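Local coordinates for protein colicin B (Escherichia coli, PDB 1RH1) that kills Escherichia coli and closely related bacteria by forming channels that depolarise the cytoplasmic membrane and dissipate cellular energy, at residues Ser87-Ser92 and Val229-Thr234. Sequence-based numbering, arbitrary orientation.
Sequences SVSVHS and VGQMNT
H91 and S92 take up the two hydrogen bonds that join residues 87-92 to 229-234, both ending on backbone carbonyls of the second segment. The imidazole of H91 gives NE2-H to T234 O at 3.0 Å; the N-H...O angle of 162° is fairly straight, and the oxygen lies in the ring plane while the nitrogen sits on one of its lone pairs. The backbone N of S92 donates to M232 O over 3.1 Å, tilted from the carbonyl plane. The same oxygen stands 3.0 Å above the centre of the H91 ring; the poor angles from ND1 and NE2 make this a carbonyl-over-face contact, with no ring N-H directed at it.

Ring rotation is fixed from within the segment as well: H91 ND1 donates to S92 O at 2.8 Å, again in the ring plane. Both acceptors are carbonyl oxygens, which would need an N-H on each ring nitrogen, consistent with a protonated imidazole. F65 meets this ring edge-to-face.

Both segments adjoin the mixed sheet in the N-terminal part of colicin B. Strand 87-90 lies between 62-64 and 225-228, parallel to both, and V88 makes backbone hydrogen bonds to V226 and S228. From V229 on, the segment that follows strand 225-228 has left the ladder and runs as a loop, its carbonyls now meeting a side chain and the N-H of S92.

Apolar contacts lie on the V90 side. V90 CG1, anti to the backbone N (chi1 180°), reaches M232 CE at 3.7 Å, the two side chains lying alongside and pointing the same way. V90 CB also meets V229 CG1 at 4.2 Å. Two further contacts are van der Waals: M232, bent at chi2 (138°), brings CE to 3.5 Å from H91 C, and N233 ND2 approaches S92 CB at 3.4 Å without a hydrogen bond.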
# COMPACT_ATOMS: atom_id res chain seq x y z
N SER A 87 35.71 -5.86 0.26
CA SER A 87 36.05 -6.49 -1.02
C SER A 87 35.55 -7.92 -1.08
O SER A 87 35.92 -8.75 -0.25
CB SER A 87 37.57 -6.58 -1.28
OG SER A 87 38.29 -5.37 -1.44
N VAL A 88 34.72 -8.22 -2.08
CA VAL A 88 34.19 -9.57 -2.29
C VAL A 88 34.49 -10.08 -3.70
O VAL A 88 34.66 -9.27 -4.61
CB VAL A 88 32.67 -9.60 -2.07
CG1 VAL A 88 32.35 -9.03 -0.71
CG2 VAL A 88 31.96 -8.72 -3.07
N SER A 89 34.58 -11.39 -3.92
CA SER A 89 34.72 -11.95 -5.25
C SER A 89 33.36 -12.36 -5.83
O SER A 89 32.56 -12.99 -5.16
CB SER A 89 35.63 -13.18 -5.22
OG SER A 89 35.99 -13.65 -6.52
N VAL A 90 33.05 -12.01 -7.09
CA VAL A 90 31.82 -12.44 -7.76
C VAL A 90 32.13 -13.73 -8.55
O VAL A 90 33.09 -13.78 -9.33
CB VAL A 90 31.35 -11.30 -8.68
CG1 VAL A 90 30.10 -11.65 -9.42
CG2 VAL A 90 30.89 -10.14 -7.86
N HIS A 91 31.39 -14.82 -8.30
CA HIS A 91 31.61 -16.06 -9.04
C HIS A 91 30.33 -16.54 -9.72
O HIS A 91 29.21 -16.16 -9.36
CB HIS A 91 32.12 -17.15 -8.11
CG HIS A 91 32.65 -18.41 -8.79
ND1 HIS A 91 31.96 -19.37 -9.41
CD2 HIS A 91 33.99 -18.76 -8.87
CE1 HIS A 91 32.82 -20.26 -9.85
NE2 HIS A 91 34.04 -19.89 -9.52
N SER A 92 30.51 -17.34 -10.78
CA SER A 92 29.47 -17.92 -11.61
C SER A 92 28.69 -18.95 -10.81
O SER A 92 29.16 -19.31 -9.73
CB SER A 92 30.13 -18.58 -12.79
OG SER A 92 29.32 -18.39 -13.95
N VAL A 229 35.67 -9.26 -10.06
CA VAL A 229 35.01 -10.07 -11.06
C VAL A 229 35.93 -10.87 -11.96
O VAL A 229 35.47 -11.54 -12.88
CB VAL A 229 34.12 -9.24 -11.99
CG1 VAL A 229 33.16 -8.40 -11.14
CG2 VAL A 229 34.97 -8.41 -12.94
N GLY A 230 37.23 -10.76 -11.69
CA GLY A 230 38.28 -11.40 -12.48
C GLY A 230 38.15 -12.89 -12.67
O GLY A 230 37.97 -13.37 -13.78
N GLN A 231 38.21 -13.64 -11.57
CA GLN A 231 38.23 -15.09 -11.61
C GLN A 231 36.91 -15.72 -11.26
O GLN A 231 36.73 -16.58 -10.38
CB GLN A 231 39.35 -15.55 -10.69
CG GLN A 231 39.27 -15.04 -9.26
CD GLN A 231 40.47 -15.52 -8.48
OE1 GLN A 231 40.70 -16.72 -8.26
NE2 GLN A 231 41.23 -14.50 -8.06
N MET A 232 35.99 -15.28 -12.11
CA MET A 232 34.61 -15.67 -12.03
C MET A 232 34.37 -17.13 -12.35
O MET A 232 33.44 -17.72 -11.83
CB MET A 232 33.83 -14.76 -12.97
CG MET A 232 32.35 -14.95 -12.79
SD MET A 232 31.50 -13.38 -12.81
CE MET A 232 30.02 -14.07 -12.16
N ASN A 233 35.18 -17.78 -13.18
CA ASN A 233 34.92 -19.18 -13.50
C ASN A 233 35.94 -20.18 -13.01
O ASN A 233 35.88 -21.34 -13.43
CB ASN A 233 34.75 -19.33 -15.02
CG ASN A 233 33.36 -18.90 -15.47
OD1 ASN A 233 33.18 -17.86 -16.12
ND2 ASN A 233 32.35 -19.71 -15.13
N THR A 234 36.85 -19.78 -12.11
CA THR A 234 37.86 -20.71 -11.60
C THR A 234 37.26 -21.94 -10.94
O THR A 234 36.16 -21.86 -10.39
CB THR A 234 38.78 -20.04 -10.56
OG1 THR A 234 37.95 -19.59 -9.49
CG2 THR A 234 39.63 -18.96 -11.19